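Local coordinates for glycoside hydrolase family 81 (Clostridium thermocellum, PDB 6FOP), which probably hydrolyses beta-1,3-glucans such as laminarin, as a family 81 glucanase of the cellulosome, at residues W232-T237 with Y300-I305; A55-F60 with Y279-L284; G343-K348 with I369-S374; L309-T314 with A356-N361. All coordinates share one frame; numbering follows the deposited sequence. Where two conformers were deposited one is given.

How the contacts relate
The four contacts run from the beta-rich half of the chain into its helical half. Contacts 1 and 2 are both buried, with centres 30 Å apart, and their segments alternate along the sequence. The chain leaves contact 1 through 300-305 and soon reaches 309-314 of contact 4, whose centre lies 28 Å away. Contacts 3 and 4 share helix 339-359; their centres are 19 Å apart and they touch where Ile369 CD1 comes 4.3 Å from Glu357 OE2. Contact 2 lies across the chain's centre from both, 50 Å from contact 4 between centres. In contact 3 the side chain of His345 lies about 10 Å from bound sodium and that of Phe371 about 11 Å from bound calcium.

Contact 1. Residues W232-T237 with Y300-I305; sequences WSYNET and YRYHGI
Tyr234 and Tyr302 make this contact by themselves, each giving up a similar amount of surface to the other. Their backbones stay well apart, with Tyr234 CA 8.7 Å from Tyr302 CA, because strand 240-251 runs between strands 223-235 and 295-301 in the same antiparallel sheet. The side chains bridge the gap. In both residues CG stands anti to the backbone N (chi1 168° in Tyr234 and 171° in Tyr302), and the two rings come together obliquely, their planes 81° apart. Their closest point is Tyr234 CE1 against Tyr302 CD2 at 3.8 Å, and Tyr234 OH is 4.1 Å from Tyr302 CE2.

A backbone atom two residues on in the same segment lies over one face of each ring. Glu236 CA lies 3.6 Å above the plane of the Tyr234 ring, toward its rim, whereas the backbone N of Gly304 sits 3.5 Å above the centre of the Tyr302 ring as the chain turns through a positive phi. Helix 514-534 packs against both tyrosines, through Arg517, Asp518 and Ile521 on Tyr234 and Thr525 on Tyr302. The phenol of Tyr302 is hydrogen-bonded to Pro671 O, and its backbone pairs with Ser239.

With no hydrogen bond passing between the two segments, the contact rests on dispersion between aromatic carbons; the polar end of Tyr302 is satisfied by Pro671 O, while its ring carbons pack against Tyr234 at the join between sheet and helices.

Contact 2. Residues A55-F60 with Y279-L284; sequences AHPLTF and YTYSTL
Pro57 presses its ring over one face of Tyr281, and this is the tight part of the contact. Pro57 CG stands 4.2 Å from the centroid of the Tyr281 ring, 13° off the normal, a CH-pi interaction, while Pro57 CB rests 4.0 Å from Tyr281 CG. A cis peptide bond between His56 and Pro57 shapes the turn that presents the proline, and His56 N closes that turn on Leu58 O at 2.8 Å. On the other strand, Tyr281 holds CG beside its backbone N (chi1 -61°), which turns one face of the ring to the proline; its hydroxyl is fixed by Val205 O and Tyr217 OH.

Packing thins toward Thr283, whose methyl CG2 is 4.3 Å from Pro57 CB and whose OG1 is engaged with Gly286 O. His56 and Leu284 are shielded by the opposite segment but stand farther off. The outer side of strand 280-283 belongs to solvent: Thr280 and Ser282 are exposed, and the CB of Ser282 points away from the proline turn.

Nothing polar joins the segments, so a buried proline-tyrosine pair unites the turn before strand 59-63 with an edge strand of another sheet through apolar and CH-pi contact.

Contact 3. Residues G343-K348 with I369-S374; sequences GKHLGK and ISFMKS
His345 meets Phe371 across two helices. Phe371 CE2 approaches the edge of the imidazole, near its plane, at 3.6 Å from His345 CD2 and 3.8 Å from His345 NE2. The two rings are perpendicular, with centroids 5.5 Å apart. Both side chains leave their helices with CG anti to the backbone N (chi1 -179° for His345, -168° for Phe371), so that they extend across the gap and meet. Beside them, the branch CD2 of Leu346 touches the opposing backbone at Met372 CA, 4.2 Å away, and lies 4.4 Å from Met372 CG. This is also where the two segments come nearest, Leu346 CA to Met372 CA being 6.6 Å.

A second shell sets these groups in place. His345 NE2 is hydrogen-bonded to Ala331 O, which helps to fix the turn of the imidazole, and Pro334 packs against the same side chain. Leu349 of helix 339-359 supports both Phe371 and Met372, while Ala426 of helix 416-433 covers Leu346 and Met372 together.

Helices 339-359 and 362-379 are consecutive and antiparallel, a helical hairpin consistent with the (alpha/alpha)6 barrel of this family. Because no hydrogen bond crosses between the segments, the hairpin is held here by apolar and aromatic packing; the polar imidazole is accommodated by giving its NE2 a backbone acceptor and by setting its CD2-NE2 edge against phenylalanine.

Contact 4. Residues L309-T314 with A356-N361; sequences LPDKGT and AEQLGN
Gln358 carries the direct hydrogen bond of this contact: its NE2 donates to Leu309 O at 3.0 Å with an N-H...O angle of 160°. The donor lies in the carbonyl plane, on a lone pair, and the acceptor lies in the plane of the glutamine amide. An extended chain beyond CG (chi2 169°) carries the amide out to the loop. Its other end is fixed by His651 NE2, bonded to Gln358 OE1, so the amide is gripped at both heteroatoms.

Van der Waals contact comes from Asp311, whose side chain runs past that of Gln358 in the opposite direction, the carboxylate and amide planes only 6° apart. Asp311 CB is 3.4 Å from Gln358 OE1 and 3.8 Å from Gln358 CG.

Water supplies the third link, donating to Asp311 OD2 at 2.6 Å and to Gln358 O at 2.8 Å. Asp311 OD1 turns instead to Arg317, in a salt bridge, and to Tyr315.

Gly360 ends helix 339-359 in a Schellman motif and Asn361 N-caps helix 362-379. The loop 309-314 thus runs past a helix end, with helix 646-659 covering Leu309, strand 710-715 against Pro310, and helix 317-329 beside Leu359.

Contact 1. Residues W232-T237 with Y300-I305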
loop_
_atom_site.group_PDB
_atom_site.type_symbol
_atom_site.label_atom_id
_atom_site.label_comp_id
_atom_site.label_asym_id
_atom_site.label_seq_id
_atom_site.Cartn_x
_atom_site.Cartn_y
_atom_site.Cartn_z
ATOM N N TRP A 232 1.661 10.968 11.011
ATOM C CA TRP A 232 0.213 10.759 11.107
ATOM C C TRP A 232 -0.288 10.940 12.524
ATOM O O TRP A 232 0.471 10.802 13.489
ATOM C CB TRP A 232 -0.198 9.374 10.592
ATOM C CG TRP A 232 0.485 8.255 11.252
ATOM C CD1 TRP A 232 0.109 7.629 12.424
ATOM C CD2 TRP A 232 1.669 7.592 10.812
ATOM N NE1 TRP A 232 0.982 6.636 12.713
ATOM C CE2 TRP A 232 1.953 6.581 11.751
ATOM C CE3 TRP A 232 2.518 7.749 9.700
ATOM C CZ2 TRP A 232 3.063 5.748 11.628
ATOM C CZ3 TRP A 232 3.590 6.912 9.578
ATOM C CH2 TRP A 232 3.861 5.928 10.539
ATOM N N SER A 233 -1.589 11.216 12.620
ATOM C CA SER A 233 -2.254 11.346 13.906
ATOM C C SER A 233 -3.702 10.877 13.824
ATOM O O SER A 233 -4.446 11.348 12.954
ATOM C CB SER A 233 -2.188 12.808 14.367
ATOM O OG SER A 233 -2.874 12.960 15.596
ATOM N N TYR A 234 -4.089 9.962 14.708
ATOM C CA TYR A 234 -5.474 9.549 14.878
ATOM C C TYR A 234 -6.046 10.401 15.997
ATOM O O TYR A 234 -5.499 10.420 17.116
ATOM C CB TYR A 234 -5.535 8.076 15.269
ATOM C CG TYR A 234 -6.883 7.573 15.750
ATOM C CD1 TYR A 234 -8.047 7.756 15.005
ATOM C CD2 TYR A 234 -6.991 6.917 16.974
ATOM C CE1 TYR A 234 -9.280 7.253 15.447
ATOM C CE2 TYR A 234 -8.195 6.414 17.423
ATOM C CZ TYR A 234 -9.339 6.603 16.681
ATOM O OH TYR A 234 -10.521 6.056 17.169
ATOM N N ASN A 235 -7.137 11.093 15.704
ATOM C CA ASN A 235 -7.895 11.845 16.697
ATOM C C ASN A 235 -9.103 11.038 17.105
ATOM O O ASN A 235 -10.073 10.935 16.366
ATOM C CB ASN A 235 -8.315 13.196 16.135
ATOM C CG ASN A 235 -8.936 14.084 17.182
ATOM O OD1 ASN A 235 -9.648 13.608 18.062
ATOM N ND2 ASN A 235 -8.688 15.381 17.096
ATOM N N GLU A 236 -9.018 10.447 18.289
ATOM C CA GLU A 236 -10.068 9.537 18.744
ATOM C C GLU A 236 -11.406 10.232 18.957
ATOM O O GLU A 236 -12.458 9.644 18.690
ATOM C CB GLU A 236 -9.658 8.805 20.013
ATOM C CG GLU A 236 -10.623 7.669 20.402
ATOM C CD GLU A 236 -10.174 6.973 21.644
ATOM O OE1 GLU A 236 -9.061 7.266 22.125
ATOM O OE2 GLU A 236 -10.925 6.148 22.178
ATOM N N THR A 237 -11.360 11.458 19.454
ATOM C CA THR A 237 -12.546 12.244 19.688
ATOM C C THR A 237 -13.278 12.539 18.383
ATOM O O THR A 237 -14.490 12.350 18.303
ATOM C CB THR A 237 -12.190 13.547 20.431
ATOM O OG1 THR A 237 -11.572 13.214 21.690
ATOM C CG2 THR A 237 -13.432 14.393 20.671
ATOM N N TYR A 300 -8.691 12.213 6.655
ATOM C CA TYR A 300 -9.745 11.276 6.318
ATOM C C TYR A 300 -10.585 10.978 7.540
ATOM O O TYR A 300 -10.090 10.935 8.637
ATOM C CB TYR A 300 -9.119 9.984 5.814
ATOM C CG TYR A 300 -8.172 10.134 4.628
ATOM C CD1 TYR A 300 -8.522 10.857 3.497
ATOM C CD2 TYR A 300 -6.959 9.464 4.610
ATOM C CE1 TYR A 300 -7.642 10.973 2.409
ATOM C CE2 TYR A 300 -6.087 9.562 3.541
ATOM C CZ TYR A 300 -6.440 10.297 2.435
ATOM O OH TYR A 300 -5.549 10.376 1.392
ATOM N N ARG A 301 -11.846 10.663 7.321
ATOM C CA ARG A 301 -12.694 10.128 8.387
ATOM C C ARG A 301 -12.478 8.611 8.475
ATOM O O ARG A 301 -12.547 7.886 7.483
ATOM C CB ARG A 301 -14.153 10.461 8.122
ATOM C CG ARG A 301 -14.450 11.934 8.256
ATOM C CD ARG A 301 -15.935 12.227 8.421
ATOM N NE ARG A 301 -16.242 13.631 8.159
ATOM C CZ ARG A 301 -16.028 14.632 9.011
ATOM N NH1 ARG A 301 -15.489 14.411 10.211
ATOM N NH2 ARG A 301 -16.347 15.878 8.654
ATOM N N TYR A 302 -12.230 8.169 9.700
ATOM C CA TYR A 302 -12.144 6.764 10.044
ATOM C C TYR A 302 -13.530 6.330 10.509
ATOM O O TYR A 302 -14.174 7.043 11.274
ATOM C CB TYR A 302 -11.145 6.610 11.172
ATOM C CG TYR A 302 -11.072 5.240 11.820
ATOM C CD1 TYR A 302 -10.589 4.130 11.127
ATOM C CD2 TYR A 302 -11.424 5.081 13.150
ATOM C CE1 TYR A 302 -10.473 2.898 11.725
ATOM C CE2 TYR A 302 -11.308 3.848 13.772
ATOM C CZ TYR A 302 -10.828 2.759 13.060
ATOM O OH TYR A 302 -10.704 1.540 13.676
ATOM N N HIS A 303 -14.000 5.179 10.036
ATOM C CA HIS A 303 -15.359 4.719 10.311
ATOM C C HIS A 303 -15.436 3.536 11.251
ATOM O O HIS A 303 -16.510 2.913 11.370
ATOM C CB HIS A 303 -16.072 4.389 9.004
ATOM C CG HIS A 303 -16.216 5.579 8.123
ATOM N ND1 HIS A 303 -17.264 6.458 8.240
ATOM C CD2 HIS A 303 -15.414 6.078 7.153
ATOM C CE1 HIS A 303 -17.106 7.445 7.371
ATOM N NE2 HIS A 303 -15.999 7.228 6.695
ATOM N N GLY A 304 -14.331 3.207 11.907
ATOM C CA GLY A 304 -14.292 2.109 12.864
ATOM C C GLY A 304 -14.070 0.782 12.161
ATOM O O GLY A 304 -14.380 0.628 10.966
ATOM N N ILE A 305 -13.572 -0.186 12.916
ATOM C CA ILE A 305 -13.641 -1.591 12.532
ATOM C C ILE A 305 -14.166 -2.371 13.722
ATOM O O ILE A 305 -14.111 -1.896 14.859
ATOM C CB ILE A 305 -12.277 -2.160 12.064
ATOM C CG1 ILE A 305 -11.252 -2.229 13.191
ATOM C CG2 ILE A 305 -11.732 -1.354 10.877
ATOM C CD1 ILE A 305 -10.084 -3.088 12.846
#

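Contact 2. Residues A55-F60 with Y279-L284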
loop_
_atom_site.group_PDB
_atom_site.type_symbol
_atom_site.label_atom_id
_atom_site.label_comp_id
_atom_site.label_asym_id
_atom_site.label_seq_id
_atom_site.Cartn_x
_atom_site.Cartn_y
_atom_site.Cartn_z
ATOM N N ALA A 55 7.748 7.359 -10.643
ATOM C CA ALA A 55 7.621 8.369 -9.620
ATOM C C ALA A 55 6.312 9.126 -9.678
ATOM O O ALA A 55 5.581 9.165 -8.670
ATOM C CB ALA A 55 8.813 9.331 -9.679
ATOM N N HIS A 56 6.001 9.650 -10.860
ATOM C CA HIS A 56 4.766 10.388 -11.194
ATOM C C HIS A 56 4.817 11.846 -10.712
ATOM O O HIS A 56 4.952 12.092 -9.517
ATOM C CB HIS A 56 3.479 9.742 -10.651
ATOM C CG HIS A 56 3.260 8.301 -11.017
ATOM N ND1 HIS A 56 2.760 7.402 -10.102
ATOM C CD2 HIS A 56 3.429 7.603 -12.169
ATOM C CE1 HIS A 56 2.644 6.209 -10.662
ATOM N NE2 HIS A 56 3.012 6.307 -11.925
ATOM N N PRO A 57 4.702 12.820 -11.615
ATOM C CA PRO A 57 4.376 12.644 -13.049
ATOM C C PRO A 57 5.516 12.098 -13.922
ATOM O O PRO A 57 5.271 11.708 -15.059
ATOM C CB PRO A 57 3.939 14.056 -13.465
ATOM C CG PRO A 57 4.743 14.928 -12.537
ATOM C CD PRO A 57 4.652 14.232 -11.213
ATOM N N LEU A 58 6.742 12.157 -13.423
ATOM C CA LEU A 58 7.908 11.682 -14.180
ATOM C C LEU A 58 8.182 10.203 -14.005
ATOM O O LEU A 58 7.890 9.601 -12.943
ATOM C CB LEU A 58 9.180 12.433 -13.758
ATOM C CG LEU A 58 9.200 13.929 -14.056
ATOM C CD1 LEU A 58 10.330 14.626 -13.321
ATOM C CD2 LEU A 58 9.357 14.203 -15.527
ATOM N N THR A 59 8.815 9.632 -15.010
ATOM C CA THR A 59 9.368 8.302 -14.911
ATOM C C THR A 59 10.814 8.315 -15.331
ATOM O O THR A 59 11.242 9.193 -16.105
ATOM C CB THR A 59 8.552 7.264 -15.702
ATOM O OG1 THR A 59 8.671 7.523 -17.097
ATOM C CG2 THR A 59 7.068 7.314 -15.320
ATOM N N PHE A 60 11.566 7.329 -14.858
ATOM C CA PHE A 60 13.019 7.302 -15.057
ATOM C C PHE A 60 13.512 5.903 -15.342
ATOM O O PHE A 60 12.833 4.918 -15.024
ATOM C CB PHE A 60 13.751 7.818 -13.794
ATOM C CG PHE A 60 13.260 9.145 -13.303
ATOM C CD1 PHE A 60 13.767 10.324 -13.839
ATOM C CD2 PHE A 60 12.282 9.225 -12.294
ATOM C CE1 PHE A 60 13.292 11.546 -13.407
ATOM C CE2 PHE A 60 11.807 10.446 -11.869
ATOM C CZ PHE A 60 12.340 11.620 -12.412
ATOM N N TYR A 279 -1.858 24.530 -12.323
ATOM C CA TYR A 279 -1.207 23.503 -13.106
ATOM C C TYR A 279 -1.651 22.106 -12.717
ATOM O O TYR A 279 -1.743 21.781 -11.517
ATOM C CB TYR A 279 0.297 23.604 -12.909
ATOM C CG TYR A 279 0.862 24.977 -13.103
ATOM C CD1 TYR A 279 0.621 25.699 -14.282
ATOM C CD2 TYR A 279 1.639 25.560 -12.113
ATOM C CE1 TYR A 279 1.162 26.955 -14.462
ATOM C CE2 TYR A 279 2.167 26.817 -12.285
ATOM C CZ TYR A 279 1.925 27.509 -13.459
ATOM O OH TYR A 279 2.472 28.752 -13.658
ATOM N N THR A 280 -1.903 21.276 -13.724
ATOM C CA THR A 280 -2.231 19.866 -13.502
ATOM C C THR A 280 -1.412 18.999 -14.438
ATOM O O THR A 280 -0.891 19.495 -15.472
ATOM C CB THR A 280 -3.717 19.574 -13.739
ATOM O OG1 THR A 280 -4.072 19.885 -15.089
ATOM C CG2 THR A 280 -4.596 20.370 -12.795
ATOM N N TYR A 281 -1.319 17.717 -14.101
ATOM C CA TYR A 281 -0.740 16.697 -14.973
ATOM C C TYR A 281 -1.727 15.565 -15.159
ATOM O O TYR A 281 -2.345 15.112 -14.173
ATOM C CB TYR A 281 0.564 16.143 -14.409
ATOM C CG TYR A 281 1.642 17.198 -14.241
ATOM C CD1 TYR A 281 2.408 17.595 -15.326
ATOM C CD2 TYR A 281 1.832 17.841 -13.035
ATOM C CE1 TYR A 281 3.380 18.573 -15.187
ATOM C CE2 TYR A 281 2.806 18.823 -12.895
ATOM C CZ TYR A 281 3.547 19.206 -13.996
ATOM O OH TYR A 281 4.518 20.166 -13.830
ATOM N N SER A 282 -1.869 15.096 -16.388
ATOM C CA SER A 282 -2.662 13.920 -16.657
ATOM C C SER A 282 -1.768 12.705 -16.564
ATOM O O SER A 282 -0.807 12.560 -17.311
ATOM C CB SER A 282 -3.272 14.022 -18.046
ATOM O OG SER A 282 -4.018 12.857 -18.334
ATOM N N THR A 283 -2.061 11.844 -15.589
ATOM C CA THR A 283 -1.241 10.686 -15.281
ATOM C C THR A 283 -2.071 9.418 -15.250
ATOM O O THR A 283 -3.297 9.432 -15.318
ATOM C CB THR A 283 -0.551 10.832 -13.900
ATOM O OG1 THR A 283 -1.470 10.497 -12.839
ATOM C CG2 THR A 283 0.030 12.228 -13.689
ATOM N N LEU A 284 -1.370 8.299 -15.141
ATOM C CA LEU A 284 -2.026 7.008 -15.050
ATOM C C LEU A 284 -2.968 6.933 -13.849
ATOM O O LEU A 284 -3.985 6.210 -13.917
ATOM C CB LEU A 284 -0.969 5.918 -14.927
ATOM C CG LEU A 284 -1.475 4.490 -14.964
ATOM C CD1 LEU A 284 -2.047 4.147 -16.332
ATOM C CD2 LEU A 284 -0.357 3.550 -14.612
#

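Contact 3. Residues G343-K348 with I369-S374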
loop_
_atom_site.group_PDB
_atom_site.type_symbol
_atom_site.label_atom_id
_atom_site.label_comp_id
_atom_site.label_asym_id
_atom_site.label_seq_id
_atom_site.Cartn_x
_atom_site.Cartn_y
_atom_site.Cartn_z
ATOM N N GLY A 343 -1.170 -19.096 6.692
ATOM C CA GLY A 343 -1.887 -17.880 7.024
ATOM C C GLY A 343 -3.357 -17.920 6.665
ATOM O O GLY A 343 -4.235 -17.555 7.478
ATOM N N LYS A 344 -3.656 -18.293 5.427
ATOM C CA LYS A 344 -5.062 -18.378 5.011
ATOM C C LYS A 344 -5.886 -19.223 5.995
ATOM O O LYS A 344 -7.003 -18.862 6.336
ATOM C CB LYS A 344 -5.234 -18.940 3.591
ATOM C CG LYS A 344 -4.910 -17.932 2.481
ATOM C CD LYS A 344 -5.168 -18.444 1.092
ATOM C CE LYS A 344 -6.619 -18.662 0.722
ATOM N NZ LYS A 344 -7.420 -17.448 0.385
ATOM N N HIS A 345 -5.302 -20.338 6.444
ATOM C CA HIS A 345 -5.980 -21.194 7.403
ATOM C C HIS A 345 -6.182 -20.476 8.743
ATOM O O HIS A 345 -7.257 -20.542 9.338
ATOM C CB HIS A 345 -5.197 -22.489 7.569
ATOM C CG HIS A 345 -5.829 -23.452 8.512
ATOM N ND1 HIS A 345 -6.902 -24.228 8.155
ATOM C CD2 HIS A 345 -5.558 -23.752 9.803
ATOM C CE1 HIS A 345 -7.267 -24.961 9.184
ATOM N NE2 HIS A 345 -6.471 -24.695 10.196
ATOM N N LEU A 346 -5.139 -19.806 9.231
ATOM C CA LEU A 346 -5.246 -19.047 10.484
ATOM C C LEU A 346 -6.317 -17.952 10.392
ATOM O O LEU A 346 -7.047 -17.706 11.352
ATOM C CB LEU A 346 -3.925 -18.411 10.866
ATOM C CG LEU A 346 -2.876 -19.380 11.393
ATOM C CD1 LEU A 346 -1.539 -18.639 11.554
ATOM C CD2 LEU A 346 -3.291 -20.014 12.724
ATOM N N GLY A 347 -6.451 -17.329 9.214
ATOM C CA GLY A 347 -7.497 -16.330 9.024
ATOM C C GLY A 347 -8.901 -16.950 9.109
ATOM O O GLY A 347 -9.815 -16.381 9.702
ATOM N N LYS A 348 -9.057 -18.122 8.490
ATOM C CA LYS A 348 -10.312 -18.872 8.535
ATOM C C LYS A 348 -10.704 -19.145 10.004
ATOM O O LYS A 348 -11.861 -18.919 10.391
ATOM C CB LYS A 348 -10.156 -20.163 7.742
ATOM C CG LYS A 348 -11.417 -20.976 7.690
ATOM C CD LYS A 348 -11.392 -22.079 6.666
ATOM C CE LYS A 348 -10.237 -22.989 6.661
ATOM N NZ LYS A 348 -10.417 -23.889 5.456
ATOM N N ILE A 369 -9.033 -22.094 19.096
ATOM C CA ILE A 369 -8.030 -21.368 19.925
ATOM C C ILE A 369 -6.792 -22.195 20.125
ATOM O O ILE A 369 -5.668 -21.694 20.053
ATOM C CB ILE A 369 -8.566 -20.939 21.314
ATOM C CG1 ILE A 369 -9.593 -19.840 21.125
ATOM C CG2 ILE A 369 -7.440 -20.428 22.223
ATOM C CD1 ILE A 369 -10.288 -19.363 22.382
ATOM N N SER A 370 -6.966 -23.487 20.419
ATOM C CA SER A 370 -5.828 -24.379 20.655
ATOM C C SER A 370 -4.911 -24.432 19.442
ATOM O O SER A 370 -3.688 -24.362 19.562
ATOM C CB SER A 370 -6.298 -25.796 20.995
ATOM O OG SER A 370 -5.206 -26.687 21.139
ATOM N N PHE A 371 -5.507 -24.596 18.258
ATOM C CA PHE A 371 -4.709 -24.653 17.035
ATOM C C PHE A 371 -4.060 -23.303 16.717
ATOM O O PHE A 371 -2.897 -23.261 16.325
ATOM C CB PHE A 371 -5.491 -25.187 15.820
ATOM C CG PHE A 371 -4.586 -25.517 14.660
ATOM C CD1 PHE A 371 -3.864 -26.694 14.670
ATOM C CD2 PHE A 371 -4.377 -24.622 13.625
ATOM C CE1 PHE A 371 -3.002 -27.027 13.646
ATOM C CE2 PHE A 371 -3.522 -24.962 12.578
ATOM C CZ PHE A 371 -2.837 -26.151 12.592
ATOM N N MET A 372 -4.804 -22.220 16.923
ATOM C CA MET A 372 -4.247 -20.901 16.691
ATOM C C MET A 372 -3.031 -20.668 17.591
ATOM O O MET A 372 -1.962 -20.258 17.136
ATOM C CB MET A 372 -5.300 -19.817 16.939
ATOM C CG MET A 372 -6.386 -19.818 15.881
ATOM S SD MET A 372 -7.897 -18.941 16.378
ATOM C CE MET A 372 -7.327 -17.230 16.314
ATOM N N LYS A 373 -3.187 -20.938 18.888
ATOM C CA LYS A 373 -2.088 -20.744 19.816
ATOM C C LYS A 373 -0.943 -21.696 19.525
ATOM O O LYS A 373 0.215 -21.263 19.441
ATOM C CB LYS A 373 -2.552 -20.904 21.260
ATOM C CG LYS A 373 -3.376 -19.753 21.819
ATOM C CD LYS A 373 -3.700 -19.990 23.299
ATOM C CE LYS A 373 -4.276 -18.778 23.995
ATOM N NZ LYS A 373 -4.493 -19.064 25.445
ATOM N N SER A 374 -1.197 -23.000 19.426
ATOM C CA SER A 374 -0.089 -23.945 19.292
ATOM C C SER A 374 0.688 -23.669 17.994
ATOM O O SER A 374 1.922 -23.748 17.969
ATOM C CB SER A 374 -0.565 -25.394 19.372
ATOM O OG SER A 374 -1.445 -25.728 18.302
#

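Contact 4. Residues L309-T314 with A356-N361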
loop_
_atom_site.group_PDB
_atom_site.type_symbol
_atom_site.label_atom_id
_atom_site.label_comp_id
_atom_site.label_asym_id
_atom_site.label_seq_id
_atom_site.Cartn_x
_atom_site.Cartn_y
_atom_site.Cartn_z
ATOM N N LEU A 309 -18.492 -9.483 13.432
ATOM C CA LEU A 309 -19.878 -9.060 13.486
ATOM C C LEU A 309 -20.583 -9.708 14.715
ATOM O O LEU A 309 -20.172 -10.772 15.180
ATOM C CB LEU A 309 -20.613 -9.424 12.196
ATOM C CG LEU A 309 -20.121 -8.711 10.936
ATOM C CD1 LEU A 309 -20.953 -9.136 9.747
ATOM C CD2 LEU A 309 -20.176 -7.198 11.096
ATOM N N PRO A 310 -21.568 -9.003 15.280
ATOM C CA PRO A 310 -22.269 -9.527 16.465
ATOM C C PRO A 310 -23.199 -10.696 16.111
ATOM O O PRO A 310 -23.299 -11.095 14.956
ATOM C CB PRO A 310 -23.070 -8.311 16.947
ATOM C CG PRO A 310 -23.390 -7.592 15.714
ATOM C CD PRO A 310 -22.149 -7.718 14.840
ATOM N N ASP A 311 -23.857 -11.243 17.134
ATOM C CA ASP A 311 -24.800 -12.355 16.953
ATOM C C ASP A 311 -26.192 -11.799 16.759
ATOM O O ASP A 311 -27.015 -11.868 17.647
ATOM C CB ASP A 311 -24.734 -13.299 18.147
ATOM C CG ASP A 311 -25.632 -14.500 18.001
ATOM O OD1 ASP A 311 -26.141 -14.795 16.898
ATOM O OD2 ASP A 311 -25.809 -15.172 19.028
ATOM N N LYS A 312 -26.447 -11.251 15.579
ATOM C CA LYS A 312 -27.721 -10.604 15.266
ATOM C C LYS A 312 -28.385 -11.108 13.992
ATOM O O LYS A 312 -29.403 -10.584 13.581
ATOM C CB LYS A 312 -27.589 -9.074 15.239
ATOM C CG LYS A 312 -27.194 -8.479 16.572
ATOM C CD LYS A 312 -28.300 -8.624 17.616
ATOM C CE LYS A 312 -27.809 -8.104 18.953
ATOM N NZ LYS A 312 -28.797 -8.313 20.065
ATOM N N GLY A 313 -27.846 -12.161 13.401
ATOM C CA GLY A 313 -28.286 -12.584 12.079
ATOM C C GLY A 313 -29.575 -13.367 12.036
ATOM O O GLY A 313 -30.008 -13.951 13.031
ATOM N N THR A 314 -30.152 -13.418 10.836
ATOM C CA THR A 314 -31.360 -14.179 10.549
ATOM C C THR A 314 -31.091 -15.656 10.235
ATOM O O THR A 314 -31.976 -16.347 9.704
ATOM C CB THR A 314 -32.100 -13.554 9.362
ATOM O OG1 THR A 314 -31.262 -13.581 8.208
ATOM C CG2 THR A 314 -32.526 -12.117 9.642
ATOM N N ALA A 356 -18.315 -19.431 16.969
ATOM C CA ALA A 356 -18.383 -20.521 17.944
ATOM C C ALA A 356 -18.713 -20.034 19.358
ATOM O O ALA A 356 -19.556 -20.630 20.067
ATOM C CB ALA A 356 -17.107 -21.335 17.965
ATOM N N GLU A 357 -18.080 -18.946 19.771
ATOM C CA GLU A 357 -18.310 -18.385 21.097
ATOM C C GLU A 357 -19.742 -17.876 21.242
ATOM O O GLU A 357 -20.423 -18.156 22.252
ATOM C CB GLU A 357 -17.333 -17.243 21.379
ATOM C CG GLU A 357 -15.900 -17.719 21.522
ATOM C CD GLU A 357 -14.875 -16.632 21.516
ATOM O OE1 GLU A 357 -15.170 -15.558 20.963
ATOM O OE2 GLU A 357 -13.759 -16.897 22.028
ATOM N N GLN A 358 -20.243 -17.193 20.222
ATOM C CA GLN A 358 -21.638 -16.672 20.240
ATOM C C GLN A 358 -22.663 -17.795 20.384
ATOM O O GLN A 358 -23.705 -17.611 21.022
ATOM C CB GLN A 358 -21.938 -15.881 18.969
ATOM C CG GLN A 358 -21.193 -14.556 18.910
ATOM C CD GLN A 358 -21.258 -13.888 17.552
ATOM O OE1 GLN A 358 -21.850 -14.386 16.599
ATOM N NE2 GLN A 358 -20.613 -12.750 17.456
ATOM N N LEU A 359 -22.361 -18.944 19.779
ATOM C CA LEU A 359 -23.263 -20.089 19.836
ATOM C C LEU A 359 -23.141 -20.901 21.100
ATOM O O LEU A 359 -23.976 -21.784 21.323
ATOM C CB LEU A 359 -23.015 -20.991 18.633
ATOM C CG LEU A 359 -23.413 -20.402 17.285
ATOM C CD1 LEU A 359 -22.704 -21.167 16.186
ATOM C CD2 LEU A 359 -24.908 -20.472 17.057
ATOM N N GLY A 360 -22.123 -20.651 21.911
ATOM C CA GLY A 360 -21.860 -21.482 23.095
ATOM C C GLY A 360 -21.233 -22.820 22.742
ATOM O O GLY A 360 -21.277 -23.764 23.528
ATOM N N ASN A 361 -20.606 -22.895 21.572
ATOM C CA ASN A 361 -19.945 -24.123 21.128
ATOM C C ASN A 361 -18.489 -24.130 21.622
ATOM O O ASN A 361 -17.551 -23.738 20.936
ATOM C CB ASN A 361 -20.057 -24.279 19.621
ATOM C CG ASN A 361 -19.654 -25.668 19.158
ATOM O OD1 ASN A 361 -18.789 -26.316 19.777
ATOM N ND2 ASN A 361 -20.296 -26.152 18.085
HETATM O O HOH W 1 -24.688 -14.976 21.396
#